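Local coordinates for protein methyltransferase type 12 (Clostridium thermocellum, PDB 3JWG) that probably methylates the 2'-hydroxyl of the 3'-terminal nucleotide of small RNAs using S-adenosyl-L-methionine, this chain being its methyltransferase domain, at residues 23-27 against 28-32; 41-44 against 45-49; 76-79 against 80-84; 106-109 against 110-113. All coordinates share one frame; numbering follows the deposited sequence.

Contact 1 (23-27 against 28-32); sequences AVLKS and VNAKK
Val28 curls back over the last turn of helix 13-27 and sets its CG2 methyl 3.1 Å from Leu25 O, a tight approach for a carbon atom. With CG1 anti to the carbonyl carbon (chi1 -59°), CG2 falls between the backbone N and the carbonyl carbon; CG1 meets the neighbouring carbonyl, 3.6 Å from Val24 O. Both methyls thus cover carbonyls at the end of the helix.

Leu25 is the second main participant. Its carbonyl oxygen is gripped from opposite faces of its plane: Ala30 N donates almost straight, at 3.0 Å from Leu25 O, and Val28 N donates from well above the plane. The Ala30 N bond and that from Asn29 N to Lys26 O, 2.9 Å long, make a Schellman motif, in which Asn29 takes the positive phi (62°) that turns the chain away from the helix axis. The apolar contact usual in this motif is present as well, Leu25 CD2 lying 4.3 Å from Ala30 CB. Ser27 contributes a further tie within the helix, since its OG donates a short bond of 2.6 Å to Val24 O, which also receives a weak bond from Val28 N.

Beyond the turn, Asp104 OD2 accepts the backbone N-H groups of Lys31 and Lys32 where the chain enters strand 32-36. Leu25 faces the sheet, packing on Ala105 and Thr107 of strand 105-109 and on Ile137 of strand 135-141; Ala30 shares Ala105, and Val28 reaches Thr135.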
loop_
_atom_site.group_PDB
_atom_site.type_symbol
_atom_site.label_atom_id
_atom_site.label_comp_id
_atom_site.label_asym_id
_atom_site.label_seq_id
_atom_site.Cartn_x
_atom_site.Cartn_y
_atom_site.Cartn_z
ATOM N N ALA A 23 -8.748 -6.067 -6.215
ATOM C CA ALA A 23 -9.346 -7.401 -6.249
ATOM C C ALA A 23 -9.113 -8.146 -4.943
ATOM O O ALA A 23 -10.008 -8.831 -4.447
ATOM C CB ALA A 23 -8.781 -8.207 -7.423
ATOM N N VAL A 24 -7.917 -8.023 -4.379
ATOM C CA VAL A 24 -7.639 -8.698 -3.115
ATOM C C VAL A 24 -8.570 -8.148 -2.031
ATOM O O VAL A 24 -9.176 -8.912 -1.270
ATOM C CB VAL A 24 -6.163 -8.513 -2.683
ATOM C CG1 VAL A 24 -5.954 -9.078 -1.281
ATOM C CG2 VAL A 24 -5.246 -9.227 -3.667
ATOM N N LEU A 25 -8.685 -6.824 -1.969
ATOM C CA LEU A 25 -9.556 -6.172 -0.990
ATOM C C LEU A 25 -10.992 -6.685 -1.131
ATOM O O LEU A 25 -11.641 -7.054 -0.145
ATOM C CB LEU A 25 -9.523 -4.659 -1.198
ATOM C CG LEU A 25 -8.167 -4.017 -0.883
ATOM C CD1 LEU A 25 -8.136 -2.585 -1.370
ATOM C CD2 LEU A 25 -7.924 -4.094 0.618
ATOM N N LYS A 26 -11.489 -6.697 -2.361
ATOM C CA LYS A 26 -12.840 -7.181 -2.615
ATOM C C LYS A 26 -12.957 -8.655 -2.217
ATOM O O LYS A 26 -13.966 -9.068 -1.639
ATOM C CB LYS A 26 -13.186 -7.011 -4.099
ATOM C CG LYS A 26 -14.622 -7.371 -4.475
ATOM C CD LYS A 26 -15.637 -6.424 -3.835
ATOM C CE LYS A 26 -17.058 -6.725 -4.319
ATOM N NZ LYS A 26 -17.169 -6.558 -5.805
ATOM N N SER A 27 -11.922 -9.442 -2.513
ATOM C CA SER A 27 -11.945 -10.868 -2.196
ATOM C C SER A 27 -12.087 -11.126 -0.698
ATOM O O SER A 27 -12.634 -12.156 -0.297
ATOM C CB SER A 27 -10.687 -11.576 -2.733
ATOM O OG SER A 27 -9.559 -11.389 -1.893
ATOM N N VAL A 28 -11.616 -10.197 0.131
ATOM C CA VAL A 28 -11.728 -10.377 1.577
ATOM C C VAL A 28 -12.897 -9.582 2.151
ATOM O O VAL A 28 -13.078 -9.510 3.363
ATOM C CB VAL A 28 -10.415 -9.986 2.315
ATOM C CG1 VAL A 28 -9.261 -10.848 1.807
ATOM C CG2 VAL A 28 -10.104 -8.511 2.115
ATOM N N ASN A 29 -13.688 -8.991 1.265
ATOM C CA ASN A 29 -14.858 -8.214 1.659
ATOM C C ASN A 29 -14.522 -6.998 2.519
ATOM O O ASN A 29 -15.239 -6.692 3.467
ATOM C CB ASN A 29 -15.859 -9.118 2.398
ATOM C CG ASN A 29 -17.222 -8.467 2.568
ATOM O OD1 ASN A 29 -17.707 -7.779 1.672
ATOM N ND2 ASN A 29 -17.855 -8.700 3.715
ATOM N N ALA A 30 -13.435 -6.305 2.187
ATOM C CA ALA A 30 -13.054 -5.111 2.934
ATOM C C ALA A 30 -13.902 -3.952 2.415
ATOM O O ALA A 30 -13.924 -3.686 1.217
ATOM C CB ALA A 30 -11.557 -4.811 2.739
ATOM N N LYS A 31 -14.607 -3.271 3.317
ATOM C CA LYS A 31 -15.464 -2.151 2.932
ATOM C C LYS A 31 -14.907 -0.791 3.350
ATOM O O LYS A 31 -15.263 0.237 2.779
ATOM C CB LYS A 31 -16.862 -2.354 3.517
ATOM C CG LYS A 31 -17.551 -3.611 2.990
ATOM C CD LYS A 31 -18.954 -3.762 3.565
ATOM C CE LYS A 31 -19.649 -4.994 3.004
ATOM N NZ LYS A 31 -21.036 -5.122 3.517
ATOM N N LYS A 32 -14.030 -0.792 4.347
ATOM C CA LYS A 32 -13.404 0.436 4.826
ATOM C C LYS A 32 -11.908 0.229 4.626
ATOM O O LYS A 32 -11.309 -0.622 5.271
ATOM C CB LYS A 32 -13.725 0.644 6.306
ATOM C CG LYS A 32 -15.213 0.854 6.580
ATOM C CD LYS A 32 -15.500 0.958 8.071
ATOM C CE LYS A 32 -15.203 -0.356 8.784
ATOM N NZ LYS A 32 -15.471 -0.278 10.249
#

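Contact 2 (41-44 against 45-49); sequences GNLL and SLLLK
Leu43 and Leu47, one turn apart on helix 42-48, cross obliquely, with Leu43 CG 4.0 Å from Leu47 CD1. The helix belongs to the beta-alpha-beta crossover from strand 32-36 to strand 55-60 in the Rossmann-like methyltransferase fold, and Gly41 before it ends a glycine-rich loop of the kind that binds S-adenosyl-L-methionine in this superfamily.

The two leucines leave the backbone differently. Leu43 has CG anti to its backbone N (chi1 179°), whereas Leu47 leans back toward the start of the helix and brings its CG to 3.4 Å from Leu43 O. Both face inward, Leu43 onto Thr107 and Ile109 of strand 105-109 and Leu47 onto Ile56. Leu48 repeats the backward lean over Leu44 O, and Leu46, turned to another side, meets Leu18 of helix 13-27.

At the N-cap, Gly41 has a positive phi, a conformation that suits glycine. Its carbonyl is held twice by the same residue, once by the backbone and once by the side chain of Ser45, whose hydroxyl is also bonded by Arg72 NH1. Ser45 N lies 3.0 Å from Gly41 O, nearly in line with the carbonyl bond, while Ser45 OG donates from above the carbonyl plane at 3.2 Å from Gly41 O.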
loop_
_atom_site.group_PDB
_atom_site.type_symbol
_atom_site.label_atom_id
_atom_site.label_comp_id
_atom_site.label_asym_id
_atom_site.label_seq_id
_atom_site.Cartn_x
_atom_site.Cartn_y
_atom_site.Cartn_z
ATOM N N GLY A 41 -3.081 9.444 -5.213
ATOM C CA GLY A 41 -4.377 8.796 -5.110
ATOM C C GLY A 41 -4.784 7.868 -6.240
ATOM O O GLY A 41 -5.976 7.687 -6.491
ATOM N N ASN A 42 -3.812 7.264 -6.914
ATOM C CA ASN A 42 -4.135 6.364 -8.015
ATOM C C ASN A 42 -4.982 5.184 -7.565
ATOM O O ASN A 42 -5.891 4.761 -8.283
ATOM C CB ASN A 42 -2.858 5.880 -8.703
ATOM C CG ASN A 42 -2.149 6.991 -9.442
ATOM O OD1 ASN A 42 -2.790 7.819 -10.087
ATOM N ND2 ASN A 42 -0.825 7.014 -9.362
ATOM N N LEU A 43 -4.695 4.658 -6.377
ATOM C CA LEU A 43 -5.466 3.540 -5.843
ATOM C C LEU A 43 -6.846 4.048 -5.412
ATOM O O LEU A 43 -7.866 3.380 -5.616
ATOM C CB LEU A 43 -4.756 2.919 -4.640
ATOM C CG LEU A 43 -5.518 1.753 -3.999
ATOM C CD1 LEU A 43 -5.620 0.606 -4.998
ATOM C CD2 LEU A 43 -4.814 1.306 -2.726
ATOM N N LEU A 44 -6.866 5.237 -4.816
ATOM C CA LEU A 44 -8.112 5.849 -4.370
ATOM C C LEU A 44 -9.108 5.929 -5.526
ATOM O O LEU A 44 -10.285 5.611 -5.359
ATOM C CB LEU A 44 -7.836 7.254 -3.822
ATOM C CG LEU A 44 -7.395 7.427 -2.364
ATOM C CD1 LEU A 44 -6.521 6.285 -1.906
ATOM C CD2 LEU A 44 -6.670 8.751 -2.233
ATOM N N SER A 45 -8.632 6.351 -6.694
ATOM C CA SER A 45 -9.486 6.466 -7.876
ATOM C C SER A 45 -10.166 5.145 -8.204
ATOM O O SER A 45 -11.371 5.105 -8.460
ATOM C CB SER A 45 -8.678 6.910 -9.100
ATOM O OG SER A 45 -8.034 8.147 -8.881
ATOM N N LEU A 46 -9.386 4.065 -8.210
ATOM C CA LEU A 46 -9.917 2.741 -8.523
ATOM C C LEU A 46 -10.915 2.248 -7.484
ATOM O O LEU A 46 -11.894 1.583 -7.817
ATOM C CB LEU A 46 -8.783 1.715 -8.648
ATOM C CG LEU A 46 -7.797 1.835 -9.813
ATOM C CD1 LEU A 46 -6.841 0.653 -9.759
ATOM C CD2 LEU A 46 -8.534 1.848 -11.146
ATOM N N LEU A 47 -10.651 2.558 -6.220
ATOM C CA LEU A 47 -11.539 2.146 -5.139
ATOM C C LEU A 47 -12.912 2.814 -5.268
ATOM O O LEU A 47 -13.949 2.180 -5.043
ATOM C CB LEU A 47 -10.904 2.489 -3.787
ATOM C CG LEU A 47 -9.689 1.627 -3.418
ATOM C CD1 LEU A 47 -9.058 2.129 -2.124
ATOM C CD2 LEU A 47 -10.133 0.168 -3.271
ATOM N N LEU A 48 -12.912 4.089 -5.648
ATOM C CA LEU A 48 -14.151 4.844 -5.818
ATOM C C LEU A 48 -15.037 4.289 -6.935
ATOM O O LEU A 48 -16.254 4.489 -6.931
ATOM C CB LEU A 48 -13.835 6.317 -6.098
ATOM C CG LEU A 48 -13.396 7.176 -4.904
ATOM C CD1 LEU A 48 -12.894 8.531 -5.393
ATOM C CD2 LEU A 48 -14.576 7.353 -3.944
ATOM N N LYS A 49 -14.433 3.582 -7.884
ATOM C CA LYS A 49 -15.198 3.019 -8.988
ATOM C C LYS A 49 -15.949 1.755 -8.582
ATOM O O LYS A 49 -16.781 1.253 -9.338
ATOM C CB LYS A 49 -14.275 2.732 -10.175
ATOM C CG LYS A 49 -13.505 3.954 -10.649
ATOM C CD LYS A 49 -12.684 3.645 -11.887
ATOM C CE LYS A 49 -11.768 4.803 -12.247
ATOM N NZ LYS A 49 -12.513 6.076 -12.453
#

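Contact 3 (76-79 against 80-84); sequences DRLP and EMQRK
Pro79 stands at the N-cap of the short helix 80-83, and its carbonyl closes the first turn, accepting Arg83 N at 2.9 Å from Pro79 O. A second, weak bond comes from Gln82 N, 3.0 Å from Pro79 O and strongly bent. Leu78 and Pro79 take polyproline-II backbone angles (psi 150° and 157°), and the chain then coils into the helix.

Gln82 makes most of the side-chain contact with Leu78 and Pro79. Its CB lies 4.0 Å from Leu78 CD1 and equally far from Leu78 CB, the two side chains crossing at a slant. Pro79 lies beside it instead, pointing the same way, with its ring atom CD 3.9 Å from Gln82 CG. The glutamine chain bends at its second torsion (chi2 -60°), which carries the end of the chain away from the turn; the touching is done by its aliphatic part. Gln82 CB also covers the proline carbonyl, at 3.5 Å from Pro79 O, and Arg83 CB adds a looser approach to the same oxygen. One turn on, Glu80 and Lys84 form a long salt bridge, Lys84 NZ being 4.0 Å from Glu80 OE1.

This turn lies on the surface, away from the magnesium site, as part of the connection from helix 63-73 to strand 86-90, the outermost strand on its side of the sheet. Arg83 folds toward the start of that strand, where its NH1 makes a weak hydrogen bond to Ile86 O.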
loop_
_atom_site.group_PDB
_atom_site.type_symbol
_atom_site.label_atom_id
_atom_site.label_comp_id
_atom_site.label_asym_id
_atom_site.label_seq_id
_atom_site.Cartn_x
_atom_site.Cartn_y
_atom_site.Cartn_z
ATOM N N ASP A 76 -13.765 17.871 -4.890
ATOM C CA ASP A 76 -14.730 18.952 -4.699
ATOM C C ASP A 76 -15.761 19.075 -5.819
ATOM O O ASP A 76 -16.516 20.047 -5.864
ATOM C CB ASP A 76 -14.004 20.292 -4.528
ATOM C CG ASP A 76 -13.224 20.699 -5.764
ATOM O OD1 ASP A 76 -13.827 20.782 -6.854
ATOM O OD2 ASP A 76 -12.005 20.943 -5.648
ATOM N N ARG A 77 -15.796 18.094 -6.717
ATOM C CA ARG A 77 -16.743 18.100 -7.830
ATOM C C ARG A 77 -17.584 16.832 -7.830
ATOM O O ARG A 77 -18.596 16.741 -8.526
ATOM C CB ARG A 77 -16.003 18.208 -9.163
ATOM C CG ARG A 77 -15.253 19.509 -9.362
ATOM C CD ARG A 77 -14.457 19.470 -10.656
ATOM N NE ARG A 77 -13.737 20.716 -10.901
ATOM C CZ ARG A 77 -12.933 20.920 -11.939
ATOM N NH1 ARG A 77 -12.743 19.956 -12.831
ATOM N NH2 ARG A 77 -12.322 22.089 -12.088
ATOM N N LEU A 78 -17.152 15.846 -7.055
ATOM C CA LEU A 78 -17.875 14.586 -6.970
ATOM C C LEU A 78 -19.241 14.783 -6.332
ATOM O O LEU A 78 -19.434 15.683 -5.516
ATOM C CB LEU A 78 -17.080 13.567 -6.143
ATOM C CG LEU A 78 -16.025 12.706 -6.849
ATOM C CD1 LEU A 78 -16.703 11.786 -7.850
ATOM C CD2 LEU A 78 -15.013 13.584 -7.543
ATOM N N PRO A 79 -20.215 13.946 -6.710
ATOM C CA PRO A 79 -21.557 14.059 -6.138
ATOM C C PRO A 79 -21.446 13.897 -4.623
ATOM O O PRO A 79 -20.486 13.305 -4.124
ATOM C CB PRO A 79 -22.306 12.900 -6.790
ATOM C CG PRO A 79 -21.634 12.780 -8.125
ATOM C CD PRO A 79 -20.177 12.915 -7.764
ATOM N N GLU A 80 -22.425 14.422 -3.900
ATOM C CA GLU A 80 -22.436 14.349 -2.446
ATOM C C GLU A 80 -22.209 12.942 -1.891
ATOM O O GLU A 80 -21.415 12.763 -0.970
ATOM C CB GLU A 80 -23.757 14.901 -1.916
ATOM C CG GLU A 80 -23.833 14.994 -0.407
ATOM C CD GLU A 80 -25.088 15.709 0.057
ATOM O OE1 GLU A 80 -26.199 15.231 -0.262
ATOM O OE2 GLU A 80 -24.961 16.751 0.734
ATOM N N MET A 81 -22.903 11.950 -2.443
ATOM C CA MET A 81 -22.764 10.573 -1.968
ATOM C C MET A 81 -21.333 10.062 -2.126
ATOM O O MET A 81 -20.835 9.325 -1.279
ATOM C CB MET A 81 -23.717 9.631 -2.721
ATOM C CG MET A 81 -23.244 9.240 -4.120
ATOM S SD MET A 81 -24.268 7.977 -4.930
ATOM C CE MET A 81 -23.642 6.467 -4.172
ATOM N N GLN A 82 -20.677 10.454 -3.213
ATOM C CA GLN A 82 -19.308 10.018 -3.474
ATOM C C GLN A 82 -18.310 10.737 -2.578
ATOM O O GLN A 82 -17.328 10.145 -2.127
ATOM C CB GLN A 82 -18.951 10.246 -4.945
ATOM C CG GLN A 82 -19.832 9.457 -5.893
ATOM C CD GLN A 82 -19.726 7.962 -5.664
ATOM O OE1 GLN A 82 -20.735 7.261 -5.565
ATOM N NE2 GLN A 82 -18.500 7.467 -5.580
ATOM N N ARG A 83 -18.566 12.012 -2.317
ATOM C CA ARG A 83 -17.684 12.796 -1.467
ATOM C C ARG A 83 -17.621 12.228 -0.046
ATOM O O ARG A 83 -16.571 12.264 0.600
ATOM C CB ARG A 83 -18.162 14.247 -1.405
ATOM C CG ARG A 83 -17.328 15.119 -0.487
ATOM C CD ARG A 83 -15.979 15.411 -1.114
ATOM N NE ARG A 83 -15.061 16.099 -0.207
ATOM C CZ ARG A 83 -14.448 15.524 0.823
ATOM N NH1 ARG A 83 -14.648 14.239 1.089
ATOM N NH2 ARG A 83 -13.623 16.234 1.584
ATOM N N LYS A 84 -18.748 11.712 0.436
ATOM C CA LYS A 84 -18.820 11.155 1.784
ATOM C C LYS A 84 -18.057 9.841 1.954
ATOM O O LYS A 84 -17.820 9.395 3.078
ATOM C CB LYS A 84 -20.283 10.955 2.184
ATOM C CG LYS A 84 -21.065 12.262 2.278
ATOM C CD LYS A 84 -22.551 12.024 2.534
ATOM C CE LYS A 84 -23.314 13.346 2.570
ATOM N NZ LYS A 84 -24.771 13.155 2.826
#

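Contact 4 (106-109 against 110-113); sequences ATVI and EVIE. With MG (magnesium ion), chain B.
Ile109 and Glu110 meet at the turn where strand 105-109 ends, and the carbonyl oxygen there binds a magnesium ion, Ile109 O lying 2.3 Å from it. Gly37 O supplies the other protein ligand, and three waters are also bound to the ion. One of them, water 1, sits 2.4 Å from the magnesium ion and accepts a hydrogen bond from Ile109 N, 2.8 Å away. The same residue therefore holds the ion directly through its oxygen and indirectly through its N-H.

Around this carbonyl the chain turns sharply, Glu110 adopting a positive phi (54°). Its side chain slants past that of Ile109, Glu110 CG lying 3.8 Å from Ile109 CG2, and its carboxylate is tied by a salt bridge from OE2 to Arg17 NH1. Val111 CG2 flanks the metal-binding carbonyl, 3.5 Å from Ile109 O.

Farther out, Val108 packs against the returning chain. Its CG1, anti to the backbone N (chi1 -177°), meets Val111 CB at 3.7 Å, the two side chains crossing at about a right angle, and also touches Ile112 CG2. Phe123 and Leu127 of helix 117-131 back Val108.

A strand running into a tight turn at the carboxyl end of the parallel strands of the sheet, beside the glycine-rich loop, is typical of the cofactor cleft of Rossmann-like methyltransferases; here two backbone carbonyls and waters hold magnesium in it.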
loop_
_atom_site.group_PDB
_atom_site.type_symbol
_atom_site.label_atom_id
_atom_site.label_comp_id
_atom_site.label_asym_id
_atom_site.label_seq_id
_atom_site.Cartn_x
_atom_site.Cartn_y
_atom_site.Cartn_z
ATOM N N ALA A 106 -5.672 -2.201 5.280
ATOM C CA ALA A 106 -4.736 -1.119 5.032
ATOM C C ALA A 106 -3.883 -1.555 3.845
ATOM O O ALA A 106 -3.500 -2.725 3.738
ATOM C CB ALA A 106 -3.847 -0.873 6.256
ATOM N N THR A 107 -3.615 -0.621 2.942
ATOM C CA THR A 107 -2.784 -0.899 1.778
ATOM C C THR A 107 -1.517 -0.051 1.903
ATOM O O THR A 107 -1.559 1.100 2.355
ATOM C CB THR A 107 -3.524 -0.570 0.457
ATOM O OG1 THR A 107 -3.980 0.783 0.489
ATOM C CG2 THR A 107 -4.732 -1.500 0.273
ATOM N N VAL A 108 -0.396 -0.636 1.503
ATOM C CA VAL A 108 0.911 -0.003 1.588
ATOM C C VAL A 108 1.621 -0.245 0.259
ATOM O O VAL A 108 2.199 -1.306 0.040
ATOM C CB VAL A 108 1.726 -0.650 2.734
ATOM C CG1 VAL A 108 3.068 0.045 2.894
ATOM C CG2 VAL A 108 0.920 -0.590 4.031
ATOM N N ILE A 109 1.559 0.741 -0.629
ATOM C CA ILE A 109 2.163 0.617 -1.948
ATOM C C ILE A 109 3.265 1.656 -2.152
ATOM O O ILE A 109 3.057 2.842 -1.929
ATOM C CB ILE A 109 1.085 0.791 -3.040
ATOM C CG1 ILE A 109 -0.090 -0.145 -2.748
ATOM C CG2 ILE A 109 1.682 0.522 -4.422
ATOM C CD1 ILE A 109 -1.285 0.064 -3.645
ATOM N N GLU A 110 4.440 1.196 -2.567
ATOM C CA GLU A 110 5.581 2.078 -2.798
ATOM C C GLU A 110 5.902 2.931 -1.574
ATOM O O GLU A 110 6.034 4.157 -1.657
ATOM C CB GLU A 110 5.312 2.960 -4.018
ATOM C CG GLU A 110 4.971 2.139 -5.256
ATOM C CD GLU A 110 4.814 2.981 -6.508
ATOM O OE1 GLU A 110 4.084 3.996 -6.465
ATOM O OE2 GLU A 110 5.415 2.615 -7.539
ATOM N N VAL A 111 6.031 2.263 -0.432
ATOM C CA VAL A 111 6.340 2.938 0.816
ATOM C C VAL A 111 7.563 2.374 1.527
ATOM O O VAL A 111 8.544 3.087 1.728
ATOM C CB VAL A 111 5.157 2.859 1.831
ATOM C CG1 VAL A 111 5.592 3.417 3.180
ATOM C CG2 VAL A 111 3.953 3.636 1.319
ATOM N N ILE A 112 7.508 1.089 1.890
ATOM C CA ILE A 112 8.585 0.483 2.668
ATOM C C ILE A 112 9.979 0.526 2.074
ATOM O O ILE A 112 10.949 0.630 2.819
ATOM C CB ILE A 112 8.271 -0.994 3.080
ATOM C CG1 ILE A 112 8.196 -1.899 1.850
ATOM C CG2 ILE A 112 6.976 -1.052 3.868
ATOM C CD1 ILE A 112 8.064 -3.365 2.197
ATOM N N GLU A 113 10.093 0.451 0.750
ATOM C CA GLU A 113 11.416 0.483 0.135
ATOM C C GLU A 113 12.076 1.864 0.242
ATOM O O GLU A 113 13.237 2.023 -0.120
ATOM C CB GLU A 113 11.339 0.057 -1.336
ATOM C CG GLU A 113 10.513 0.982 -2.215
ATOM C CD GLU A 113 9.043 0.597 -2.273
ATOM O OE1 GLU A 113 8.557 -0.107 -1.360
ATOM O OE2 GLU A 113 8.372 1.015 -3.236
HETATM MG MG MG B . 1.163 4.195 -2.057
HETATM O O HOH W 1 0.222 3.096 -0.128
HETATM O O HOH W 2 -1.149 3.968 -3.103
HETATM O O HOH W 3 1.499 5.180 -4.375
#

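In the fold
The four contacts follow one another along the chain, and none nests within or crosses another. Contact 1 ends helix 13-27 and turns the chain into strand 32-36; contact 2 opens and builds the helix that leads on toward strand 55-60; contact 3 starts the short helix before edge strand 86-90; contact 4 closes the turn after strand 105-109. Three of them meet in the core: Leu25 CD1 lies 3.9 Å from both Leu47 CD2 of contact 2 and Thr107 CG2 of contact 4, and Leu43 CD2 lies 3.9 Å from Ile109 CD1. Contact 3 is peripheral, its centre about 27 Å from that of contact 4 and about 14 Å from that of contact 2, on the same side of the chain's centre as contact 2.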